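Long-range contacts in adenosine monophosphate-protein transferase (Pyrobaculum aerophilum, PDB 2JB7), which binds adenosine and AMP in pockets shared between subunits and is probably a nucleotide-handling enzyme, its reaction not firmly established: residues N17-Q22 with A91-V96; Q22-K27 with V103-R108; C50-K55 with A80-V85. All coordinates share one frame; numbering follows the deposited sequence.

Contact 1. Residues N17-Q22 with A91-V96; sequences NVIIGQ and AWPINV. With AMP (adenosine monophosphate), chain D.
The amide of Asn17 lies against a proline ring, and no hydrogen bond links the two segments. Asn17 CG is 3.5 Å from Pro93 CD, and Asn17 CB touches both CG and CD of the same ring. The two side chains cross at about a right angle. Asn17 has CG anti to its carbonyl carbon, chi1 -75°, which carries the amide over Pro93 toward the nucleotide. The two ends of the amide then part. OD1 comes obliquely to the six-membered ring of Trp92, 3.7 Å from CE3, with the amide and indole planes 68° apart. ND2 lies toward O2' of the AMP ribose, too closely modelled for the bond to be relied on.

Trp92 carries the base. Adenine lies over one face of the indole, with N1 of AMP 3.2 Å above the centre of the ring system. Ile94 CD1 touches C2 of the base, at 3.8 Å. Asn17, Trp92 and Ile94 thus form part of the AMP pocket, which Ala114 and Tyr162 help to complete. Ser53 of a neighbouring subunit also bonds the ligand, so the site is shared between chains.

Farther along the strand the contact is apolar. Ile19 CD1 reaches Val96 CG2 at 3.8 Å and Pro93 CB at 4.2 Å. Pro93 therefore serves both regions, with CD and CG against Asn17 and CB beside Ile19.

The strand 17-22 runs between strands 83-89 and 108-113 of an antiparallel sheet. Asn17 and Ile19 point from it to the start of helix 93-101, which packs on that face. Ile109 and Ala112 of strand 108-113 border Ile19 there. Val18 and Ile20 turn to the other face, where strand 117-125 covers them.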
loop_
_atom_site.group_PDB
_atom_site.type_symbol
_atom_site.label_atom_id
_atom_site.label_comp_id
_atom_site.label_asym_id
_atom_site.label_seq_id
_atom_site.Cartn_x
_atom_site.Cartn_y
_atom_site.Cartn_z
ATOM N N ASN A 17 7.833 22.705 6.150
ATOM C CA ASN A 17 8.333 21.819 5.135
ATOM C C ASN A 17 7.512 21.965 3.874
ATOM O O ASN A 17 6.349 22.360 3.927
ATOM C CB ASN A 17 8.341 20.372 5.584
ATOM C CG ASN A 17 9.446 20.074 6.549
ATOM O OD1 ASN A 17 9.340 20.364 7.759
ATOM N ND2 ASN A 17 10.519 19.516 6.027
ATOM N N VAL A 18 8.136 21.735 2.725
ATOM C CA VAL A 18 7.403 21.786 1.471
ATOM C C VAL A 18 7.384 20.394 0.822
ATOM O O VAL A 18 8.347 19.653 0.951
ATOM C CB VAL A 18 7.998 22.838 0.516
ATOM C CG1 VAL A 18 9.330 22.349 -0.114
ATOM C CG2 VAL A 18 6.969 23.236 -0.560
ATOM N N ILE A 19 6.262 20.059 0.180
ATOM C CA ILE A 19 6.130 18.854 -0.658
ATOM C C ILE A 19 5.634 19.351 -2.023
ATOM O O ILE A 19 4.631 20.080 -2.113
ATOM C CB ILE A 19 5.181 17.828 -0.019
ATOM C CG1 ILE A 19 5.722 17.397 1.355
ATOM C CG2 ILE A 19 4.981 16.571 -0.947
ATOM C CD1 ILE A 19 4.658 16.610 2.153
ATOM N N ILE A 20 6.343 18.980 -3.084
ATOM C CA ILE A 20 5.977 19.377 -4.456
ATOM C C ILE A 20 5.827 18.104 -5.292
ATOM O O ILE A 20 6.687 17.232 -5.255
ATOM C CB ILE A 20 7.029 20.291 -5.081
ATOM C CG1 ILE A 20 7.351 21.450 -4.140
ATOM C CG2 ILE A 20 6.541 20.807 -6.431
ATOM C CD1 ILE A 20 8.517 22.359 -4.605
ATOM N N GLY A 21 4.745 17.996 -6.043
ATOM C CA GLY A 21 4.522 16.834 -6.890
ATOM C C GLY A 21 3.675 17.139 -8.107
ATOM O O GLY A 21 3.445 18.293 -8.439
ATOM N N GLN A 22 3.259 16.072 -8.768
ATOM C CA GLN A 22 2.392 16.165 -9.941
ATOM C C GLN A 22 1.264 15.161 -9.782
ATOM O O GLN A 22 1.450 14.029 -9.306
ATOM C CB GLN A 22 3.202 15.844 -11.167
ATOM C CG GLN A 22 2.509 16.215 -12.465
ATOM C CD GLN A 22 3.357 15.781 -13.587
ATOM O OE1 GLN A 22 4.505 16.216 -13.719
ATOM N NE2 GLN A 22 2.840 14.878 -14.376
ATOM N N ALA A 91 3.838 19.180 11.560
ATOM C CA ALA A 91 3.944 17.840 11.063
ATOM C C ALA A 91 5.153 17.781 10.162
ATOM O O ALA A 91 5.548 18.783 9.571
ATOM C CB ALA A 91 2.655 17.436 10.257
ATOM N N TRP A 92 5.742 16.603 10.065
ATOM C CA TRP A 92 6.838 16.334 9.149
ATOM C C TRP A 92 6.373 15.639 7.884
ATOM O O TRP A 92 5.392 14.888 7.919
ATOM C CB TRP A 92 7.834 15.400 9.808
ATOM C CG TRP A 92 8.446 15.945 11.054
ATOM C CD1 TRP A 92 8.136 15.570 12.347
ATOM C CD2 TRP A 92 9.464 16.934 11.142
ATOM N NE1 TRP A 92 8.938 16.275 13.230
ATOM C CE2 TRP A 92 9.756 17.113 12.522
ATOM C CE3 TRP A 92 10.170 17.683 10.208
ATOM C CZ2 TRP A 92 10.728 17.993 12.960
ATOM C CZ3 TRP A 92 11.170 18.555 10.651
ATOM C CH2 TRP A 92 11.406 18.710 12.027
ATOM N N PRO A 93 7.113 15.815 6.765
ATOM C CA PRO A 93 6.738 15.025 5.593
ATOM C C PRO A 93 6.605 13.531 5.833
ATOM O O PRO A 93 5.702 12.935 5.284
ATOM C CB PRO A 93 7.843 15.355 4.569
ATOM C CG PRO A 93 8.221 16.749 4.916
ATOM C CD PRO A 93 8.169 16.788 6.437
ATOM N N ILE A 94 7.427 12.920 6.685
ATOM C CA ILE A 94 7.297 11.469 6.875
ATOM C C ILE A 94 5.942 11.118 7.528
ATOM O O ILE A 94 5.501 9.964 7.469
ATOM C CB ILE A 94 8.440 10.846 7.741
ATOM C CG1 ILE A 94 8.540 11.491 9.130
ATOM C CG2 ILE A 94 9.799 10.880 6.972
ATOM C CD1 ILE A 94 9.519 10.710 10.057
ATOM N N ASN A 95 5.314 12.092 8.176
ATOM C CA ASN A 95 4.024 11.874 8.792
ATOM C C ASN A 95 2.898 11.785 7.777
ATOM O O ASN A 95 1.852 11.239 8.101
ATOM C CB ASN A 95 3.630 12.990 9.773
ATOM C CG ASN A 95 4.603 13.183 10.935
ATOM O OD1 ASN A 95 5.266 12.234 11.451
ATOM N ND2 ASN A 95 4.673 14.406 11.378
ATOM N N VAL A 96 3.087 12.354 6.587
ATOM C CA VAL A 96 2.024 12.415 5.605
ATOM C C VAL A 96 2.343 11.821 4.252
ATOM O O VAL A 96 1.422 11.649 3.439
ATOM C CB VAL A 96 1.572 13.883 5.377
ATOM C CG1 VAL A 96 0.994 14.437 6.644
ATOM C CG2 VAL A 96 2.725 14.767 4.811
HETATM P P AMP D . 17.867 18.737 8.529
HETATM O O1P AMP D . 16.964 19.189 9.664
HETATM O O2P AMP D . 19.115 18.074 9.034
HETATM O O3P AMP D . 18.115 19.796 7.470
HETATM O "O5'" AMP D . 17.056 17.467 7.859
HETATM C "C5'" AMP D . 16.739 17.245 6.474
HETATM C "C4'" AMP D . 15.229 17.119 6.261
HETATM O "O4'" AMP D . 14.643 16.040 7.016
HETATM C "C3'" AMP D . 14.504 18.387 6.691
HETATM O "O3'" AMP D . 14.517 19.398 5.676
HETATM C "C2'" AMP D . 13.121 17.848 6.956
HETATM O "O2'" AMP D . 12.354 17.778 5.738
HETATM C "C1'" AMP D . 13.368 16.446 7.490
HETATM N N9 AMP D . 13.459 16.378 8.962
HETATM C C8 AMP D . 14.368 17.018 9.729
HETATM N N7 AMP D . 14.198 16.714 11.047
HETATM C C5 AMP D . 13.144 15.858 11.116
HETATM C C6 AMP D . 12.437 15.131 12.173
HETATM N N6 AMP D . 12.765 15.253 13.495
HETATM N N1 AMP D . 11.427 14.311 11.832
HETATM C C2 AMP D . 11.047 14.143 10.559
HETATM N N3 AMP D . 11.649 14.773 9.541
HETATM C C4 AMP D . 12.685 15.622 9.752
#

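Contact 2. Residues Q22-K27 with V103-R108; sequences QAHFIK and VPEVVR. With AMP (adenosine monophosphate), chain F; ACT (acetate ion), chain G.
Gln22 and Arg108 meet through both backbone and side chains. Gln22 N donates to Arg108 O. In return, Gln22 O accepts from two consecutive amides, Val107 N at 2.9 Å and Arg108 N at 3.2 Å. Two residues facing one make this a classic beta bulge. The side chains add a bond from Arg108 NH1 to Gln22 OE1, 3.0 Å long. NH1 stands 39° out of the plane of the Gln22 amide, so it misses the lone-pair direction, and the guanidinium and amide planes are nearly perpendicular.

Farther along, His24 ND1 donates to Glu105 O at 3.0 Å, with the oxygen near the imidazole plane. Glu105 bends at chi2, 90°, which brings its carboxylate to Lys27. OE2 forms a salt bridge with Lys27 NZ, 3.2 Å away, and lies at the edge of the Phe25 ring, 3.8 Å from CD2. One face of Phe25 meets AMP, whose C4 is 3.4 Å above the ring plane, and Lys27 N lies over the other. His24 CD2 faces O2' of the AMP ribose.

Outside this shell, Lys27 NZ has another salt bridge to Asp31, and Gln22 NE2 donates to Phe110 O of a neighbouring subunit. Arg108 NE and NH2 bind an acetate, probably from the crystallisation liquor. With an alanine at Arg108, Gln22 OE1 loses the NH1 bond and Gln22 CB its packing on the arginine chain, and the glutamine amide is likely to be less firmly fixed, held mainly through NE2.

The type I turn 103-106 leads from helix 93-101 into strand 108-113. It packs beside the loop joining strand 17-22 to helix 28-37. Ala23 and Val106 reach Phe84 of strand 83-89, while Leu32 of helix 28-37 touches Val106.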
loop_
_atom_site.group_PDB
_atom_site.type_symbol
_atom_site.label_atom_id
_atom_site.label_comp_id
_atom_site.label_asym_id
_atom_site.label_seq_id
_atom_site.Cartn_x
_atom_site.Cartn_y
_atom_site.Cartn_z
ATOM N N GLN A 22 3.259 16.072 -8.768
ATOM C CA GLN A 22 2.392 16.165 -9.941
ATOM C C GLN A 22 1.264 15.161 -9.782
ATOM O O GLN A 22 1.450 14.029 -9.306
ATOM C CB GLN A 22 3.202 15.844 -11.167
ATOM C CG GLN A 22 2.509 16.215 -12.465
ATOM C CD GLN A 22 3.357 15.781 -13.587
ATOM O OE1 GLN A 22 4.505 16.216 -13.719
ATOM N NE2 GLN A 22 2.840 14.878 -14.376
ATOM N N ALA A 23 0.072 15.613 -10.172
ATOM C CA ALA A 23 -1.130 14.816 -10.066
ATOM C C ALA A 23 -1.916 15.010 -11.362
ATOM O O ALA A 23 -1.293 15.197 -12.446
ATOM C CB ALA A 23 -1.919 15.276 -8.842
ATOM N N HIS A 24 -3.228 14.887 -11.266
ATOM C CA HIS A 24 -4.153 15.124 -12.367
ATOM C C HIS A 24 -5.553 15.151 -11.780
ATOM O O HIS A 24 -5.824 14.546 -10.750
ATOM C CB HIS A 24 -4.049 14.062 -13.469
ATOM C CG HIS A 24 -4.714 12.756 -13.138
ATOM N ND1 HIS A 24 -4.283 11.946 -12.105
ATOM C CD2 HIS A 24 -5.754 12.111 -13.710
ATOM C CE1 HIS A 24 -5.044 10.863 -12.055
ATOM N NE2 HIS A 24 -5.946 10.938 -13.010
ATOM N N PHE A 25 -6.451 15.850 -12.461
ATOM C CA PHE A 25 -7.864 15.879 -12.124
ATOM C C PHE A 25 -8.135 16.796 -10.969
ATOM O O PHE A 25 -7.389 16.827 -9.961
ATOM C CB PHE A 25 -8.400 14.463 -11.801
ATOM C CG PHE A 25 -9.909 14.382 -11.642
ATOM C CD1 PHE A 25 -10.769 15.077 -12.498
ATOM C CD2 PHE A 25 -10.461 13.569 -10.653
ATOM C CE1 PHE A 25 -12.153 15.000 -12.329
ATOM C CE2 PHE A 25 -11.834 13.472 -10.519
ATOM C CZ PHE A 25 -12.669 14.191 -11.363
ATOM N N ILE A 26 -9.222 17.560 -11.081
ATOM C CA ILE A 26 -9.524 18.561 -10.048
ATOM C C ILE A 26 -9.718 18.049 -8.625
ATOM O O ILE A 26 -9.481 18.768 -7.664
ATOM C CB ILE A 26 -10.756 19.387 -10.489
ATOM C CG1 ILE A 26 -10.803 20.763 -9.804
ATOM C CG2 ILE A 26 -12.005 18.549 -10.383
ATOM C CD1 ILE A 26 -11.715 21.794 -10.536
ATOM N N LYS A 27 -10.086 16.797 -8.480
ATOM C CA LYS A 27 -10.329 16.225 -7.168
ATOM C C LYS A 27 -9.046 16.128 -6.364
ATOM O O LYS A 27 -9.077 15.957 -5.137
ATOM C CB LYS A 27 -10.947 14.865 -7.336
ATOM C CG LYS A 27 -11.507 14.223 -6.023
ATOM C CD LYS A 27 -12.489 13.064 -6.278
ATOM C CE LYS A 27 -11.849 11.780 -6.748
ATOM N NZ LYS A 27 -11.228 11.019 -5.610
ATOM N N VAL A 103 -2.858 8.718 -2.760
ATOM C CA VAL A 103 -3.982 9.426 -3.353
ATOM C C VAL A 103 -4.018 9.047 -4.840
ATOM O O VAL A 103 -2.987 9.172 -5.539
ATOM C CB VAL A 103 -3.800 10.902 -3.197
ATOM C CG1 VAL A 103 -4.792 11.692 -4.126
ATOM C CG2 VAL A 103 -3.998 11.313 -1.715
ATOM N N PRO A 104 -5.141 8.518 -5.305
ATOM C CA PRO A 104 -5.159 8.006 -6.707
ATOM C C PRO A 104 -4.812 9.047 -7.793
ATOM O O PRO A 104 -4.294 8.687 -8.819
ATOM C CB PRO A 104 -6.589 7.485 -6.848
ATOM C CG PRO A 104 -6.935 7.062 -5.454
ATOM C CD PRO A 104 -6.382 8.161 -4.595
ATOM N N GLU A 105 -5.042 10.338 -7.540
ATOM C CA GLU A 105 -4.689 11.377 -8.513
ATOM C C GLU A 105 -3.189 11.625 -8.567
ATOM O O GLU A 105 -2.675 12.152 -9.553
ATOM C CB GLU A 105 -5.371 12.691 -8.187
ATOM C CG GLU A 105 -6.840 12.749 -8.511
ATOM C CD GLU A 105 -7.662 12.307 -7.340
ATOM O OE1 GLU A 105 -7.104 12.302 -6.191
ATOM O OE2 GLU A 105 -8.862 12.025 -7.529
ATOM N N VAL A 106 -2.473 11.285 -7.501
ATOM C CA VAL A 106 -1.073 11.658 -7.399
ATOM C C VAL A 106 -0.245 10.721 -8.247
ATOM O O VAL A 106 -0.353 9.523 -8.131
ATOM C CB VAL A 106 -0.584 11.660 -5.945
ATOM C CG1 VAL A 106 0.937 11.633 -5.888
ATOM C CG2 VAL A 106 -1.193 12.877 -5.189
ATOM N N VAL A 107 0.603 11.279 -9.107
ATOM C CA VAL A 107 1.423 10.463 -10.016
ATOM C C VAL A 107 2.889 10.434 -9.645
ATOM O O VAL A 107 3.551 9.400 -9.836
ATOM C CB VAL A 107 1.233 10.911 -11.488
ATOM C CG1 VAL A 107 -0.274 10.959 -11.847
ATOM C CG2 VAL A 107 1.782 12.184 -11.705
ATOM N N ARG A 108 3.402 11.517 -9.087
ATOM C CA ARG A 108 4.783 11.566 -8.640
ATOM C C ARG A 108 4.993 12.667 -7.607
ATOM O O ARG A 108 4.220 13.631 -7.521
ATOM C CB ARG A 108 5.711 11.801 -9.819
ATOM C CG ARG A 108 5.404 13.088 -10.567
ATOM C CD ARG A 108 5.558 12.996 -12.103
ATOM N NE ARG A 108 6.967 12.861 -12.475
ATOM C CZ ARG A 108 7.583 13.596 -13.395
ATOM N NH1 ARG A 108 6.933 14.517 -14.137
ATOM N NH2 ARG A 108 8.870 13.395 -13.582
HETATM P P AMP F . -10.767 17.831 -17.441
HETATM O O1P AMP F . -10.033 18.103 -18.751
HETATM O O2P AMP F . -12.019 17.002 -17.566
HETATM O O3P AMP F . -11.023 19.036 -16.593
HETATM O "O5'" AMP F . -9.872 16.923 -16.431
HETATM C "C5'" AMP F . -8.446 16.802 -16.347
HETATM C "C4'" AMP F . -8.044 15.335 -16.227
HETATM O "O4'" AMP F . -8.671 14.670 -15.108
HETATM C "C3'" AMP F . -8.474 14.600 -17.498
HETATM O "O3'" AMP F . -7.428 14.747 -18.468
HETATM C "C2'" AMP F . -8.749 13.194 -16.994
HETATM O "O2'" AMP F . -7.506 12.491 -16.971
HETATM C "C1'" AMP F . -9.227 13.424 -15.566
HETATM N N9 AMP F . -10.720 13.391 -15.471
HETATM C C8 AMP F . -11.615 14.240 -16.020
HETATM N N7 AMP F . -12.879 13.922 -15.685
HETATM C C5 AMP F . -12.781 12.829 -14.867
HETATM C C6 AMP F . -13.738 12.007 -14.172
HETATM N N6 AMP F . -15.034 12.287 -14.309
HETATM N N1 AMP F . -13.291 10.967 -13.400
HETATM C C2 AMP F . -11.961 10.725 -13.315
HETATM N N3 AMP F . -10.997 11.453 -13.917
HETATM C C4 AMP F . -11.371 12.490 -14.716
HETATM C C ACT G . 9.792 10.914 -11.043
HETATM O O ACT G . 9.059 10.623 -11.994
HETATM O OXT ACT G . 9.509 11.910 -10.418
HETATM C CH3 ACT G . 10.954 10.071 -10.654
#

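Contact 3. Residues C50-K55 with A80-V85; sequences CEASGK and AGHVFV. With AMP (adenosine monophosphate), chain F.
Two backbone hydrogen bonds join Cys50 to 80-85. Cys50 N donates to Val83 O, and His82 N donates to Cys50 O, both at 2.8 Å. The first is almost straight, 173° at the hydrogen. The second is bent to 145°, although its donor lies in the carbonyl plane. They carry the pairing of strands 44-50 and 83-89 into the loop.

Ala52 supplies the apolar and CH-pi contact. Its CB stands over one face of the His82 imidazole, 3.8 Å from the ring centroid. The same methyl is 3.7 Å from Gly81 CA. A CB on Gly81 would fall 2.9 Å from Ala52 CB, so the loops fit closely at this point. Gly81 and His82 are the two central residues of a type II turn from Ala80 to Val83. Cys50 CB lies 3.3 Å from Ala80 O.

Polar groups tie the loop to the ligand and to the next subunit. Ser53 OG donates to O1P of AMP at 2.8 Å. With chi1 at 69°, OG lies between the backbone N and the carbonyl carbon, on the side of the phosphate. His82 ND1 is bonded to Asp136 of a neighbouring subunit, which probably fixes the turn of the ring against Ala52. The edge of that ring lies near C5' of AMP.

The loop 50-55 connects strands 44-50 and 57-62. Segment 80-85 follows helix 65-78 and enters strand 83-89. Helix 65-78 covers Cys50 and Val83 through Cys75 and Ile78, and strand 83-89 lies in the sheet between strands 44-50 and 17-22.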
loop_
_atom_site.group_PDB
_atom_site.type_symbol
_atom_site.label_atom_id
_atom_site.label_comp_id
_atom_site.label_asym_id
_atom_site.label_seq_id
_atom_site.Cartn_x
_atom_site.Cartn_y
_atom_site.Cartn_z
ATOM N N CYS A 50 -2.319 23.102 -9.610
ATOM C CA CYS A 50 -2.477 23.721 -10.923
ATOM C C CYS A 50 -3.401 22.897 -11.800
ATOM O O CYS A 50 -2.962 21.991 -12.511
ATOM C CB CYS A 50 -1.103 23.882 -11.560
ATOM S SG CYS A 50 -0.077 25.120 -10.746
ATOM N N GLU A 51 -4.695 23.219 -11.775
ATOM C CA GLU A 51 -5.628 22.699 -12.782
ATOM C C GLU A 51 -5.112 23.061 -14.191
ATOM O O GLU A 51 -4.786 24.211 -14.444
ATOM C CB GLU A 51 -6.989 23.339 -12.564
ATOM C CG GLU A 51 -8.098 22.727 -13.386
ATOM C CD GLU A 51 -9.379 23.534 -13.344
ATOM O OE1 GLU A 51 -9.283 24.709 -13.017
ATOM O OE2 GLU A 51 -10.480 23.004 -13.690
ATOM N N ALA A 52 -5.021 22.062 -15.067
ATOM C CA ALA A 52 -4.293 22.196 -16.323
ATOM C C ALA A 52 -5.171 22.356 -17.545
ATOM O O ALA A 52 -4.668 22.491 -18.660
ATOM C CB ALA A 52 -3.353 21.000 -16.537
ATOM N N SER A 53 -6.475 22.316 -17.345
ATOM C CA SER A 53 -7.440 22.474 -18.394
ATOM C C SER A 53 -8.625 23.186 -17.762
ATOM O O SER A 53 -8.493 23.707 -16.656
ATOM C CB SER A 53 -7.792 21.133 -18.990
ATOM O OG SER A 53 -8.524 20.354 -18.081
ATOM N N GLY A 54 -9.752 23.254 -18.448
ATOM C CA GLY A 54 -10.885 23.969 -17.899
ATOM C C GLY A 54 -10.538 25.416 -17.647
ATOM O O GLY A 54 -9.860 26.058 -18.454
ATOM N N LYS A 55 -10.924 25.929 -16.493
ATOM C CA LYS A 55 -10.587 27.305 -16.128
ATOM C C LYS A 55 -9.107 27.509 -15.760
ATOM O O LYS A 55 -8.632 28.649 -15.569
ATOM C CB LYS A 55 -11.492 27.785 -14.985
ATOM C CG LYS A 55 -12.970 27.863 -15.422
ATOM C CD LYS A 55 -13.865 28.313 -14.330
ATOM C CE LYS A 55 -15.199 28.851 -14.923
ATOM N NZ LYS A 55 -15.922 29.683 -13.907
ATOM N N ALA A 80 3.115 25.294 -13.987
ATOM C CA ALA A 80 3.158 24.085 -14.799
ATOM C C ALA A 80 1.917 23.263 -14.509
ATOM O O ALA A 80 1.574 23.027 -13.351
ATOM C CB ALA A 80 4.406 23.270 -14.489
ATOM N N GLY A 81 1.218 22.887 -15.561
ATOM C CA GLY A 81 -0.012 22.087 -15.426
ATOM C C GLY A 81 0.171 20.865 -14.543
ATOM O O GLY A 81 1.147 20.126 -14.713
ATOM N N HIS A 82 -0.736 20.712 -13.576
ATOM C CA HIS A 82 -0.869 19.507 -12.754
ATOM C C HIS A 82 0.144 19.369 -11.637
ATOM O O HIS A 82 0.140 18.365 -10.897
ATOM C CB HIS A 82 -0.995 18.258 -13.623
ATOM C CG HIS A 82 -2.378 18.032 -14.134
ATOM N ND1 HIS A 82 -2.683 17.098 -15.097
ATOM C CD2 HIS A 82 -3.555 18.619 -13.804
ATOM C CE1 HIS A 82 -3.982 17.133 -15.351
ATOM N NE2 HIS A 82 -4.539 18.015 -14.551
ATOM N N VAL A 83 0.991 20.364 -11.486
ATOM C CA VAL A 83 1.824 20.443 -10.299
ATOM C C VAL A 83 0.970 20.762 -9.067
ATOM O O VAL A 83 0.005 21.545 -9.120
ATOM C CB VAL A 83 2.970 21.465 -10.535
ATOM C CG1 VAL A 83 3.673 21.842 -9.203
ATOM C CG2 VAL A 83 3.945 20.871 -11.593
ATOM N N PHE A 84 1.333 20.165 -7.918
ATOM C CA PHE A 84 0.800 20.588 -6.629
ATOM C C PHE A 84 1.906 20.945 -5.638
ATOM O O PHE A 84 3.032 20.422 -5.742
ATOM C CB PHE A 84 -0.134 19.520 -6.031
ATOM C CG PHE A 84 0.538 18.249 -5.620
ATOM C CD1 PHE A 84 0.517 17.147 -6.463
ATOM C CD2 PHE A 84 1.095 18.106 -4.364
ATOM C CE1 PHE A 84 1.153 15.922 -6.044
ATOM C CE2 PHE A 84 1.705 16.935 -3.970
ATOM C CZ PHE A 84 1.697 15.853 -4.789
ATOM N N VAL A 85 1.564 21.839 -4.706
ATOM C CA VAL A 85 2.452 22.308 -3.667
ATOM C C VAL A 85 1.763 22.254 -2.333
ATOM O O VAL A 85 0.612 22.664 -2.193
ATOM C CB VAL A 85 2.914 23.747 -3.920
ATOM C CG1 VAL A 85 3.745 24.262 -2.749
ATOM C CG2 VAL A 85 3.680 23.809 -5.289
HETATM P P AMP F . -10.767 17.831 -17.441
HETATM O O1P AMP F . -10.033 18.103 -18.751
HETATM O O2P AMP F . -12.019 17.002 -17.566
HETATM O O3P AMP F . -11.023 19.036 -16.593
HETATM O "O5'" AMP F . -9.872 16.923 -16.431
HETATM C "C5'" AMP F . -8.446 16.802 -16.347
HETATM C "C4'" AMP F . -8.044 15.335 -16.227
HETATM O "O4'" AMP F . -8.671 14.670 -15.108
HETATM C "C3'" AMP F . -8.474 14.600 -17.498
HETATM O "O3'" AMP F . -7.428 14.747 -18.468
HETATM C "C2'" AMP F . -8.749 13.194 -16.994
HETATM O "O2'" AMP F . -7.506 12.491 -16.971
HETATM C "C1'" AMP F . -9.227 13.424 -15.566
HETATM N N9 AMP F . -10.720 13.391 -15.471
HETATM C C8 AMP F . -11.615 14.240 -16.020
HETATM N N7 AMP F . -12.879 13.922 -15.685
HETATM C C5 AMP F . -12.781 12.829 -14.867
HETATM C C6 AMP F . -13.738 12.007 -14.172
HETATM N N6 AMP F . -15.034 12.287 -14.309
HETATM N N1 AMP F . -13.291 10.967 -13.400
HETATM C C2 AMP F . -11.961 10.725 -13.315
HETATM N N3 AMP F . -10.997 11.453 -13.917
HETATM C C4 AMP F . -11.371 12.490 -14.716
#

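Overall arrangement
Contacts 1 and 2 share Gln22, where strand 17-22 runs out into the loop, and their centres are about 15 Å apart. Contact 3 lies about 10 Å from contact 2 and about 19 Å from contact 1, centre to centre. It adjoins both through the backbone: Gly21 O is 2.9 Å from Phe84 N, and Ala23 N is 2.8 Å from His82 O. Each is probably a hydrogen bond between segment 80-85 and the chain at 21-23. Contacts 2 and 3 serve one AMP, Phe25 at the base and Ser53 at the phosphate. Contact 1 serves a different AMP. One chain thus contributes different parts of two intersubunit pockets, at opposite ends of strand 17-22.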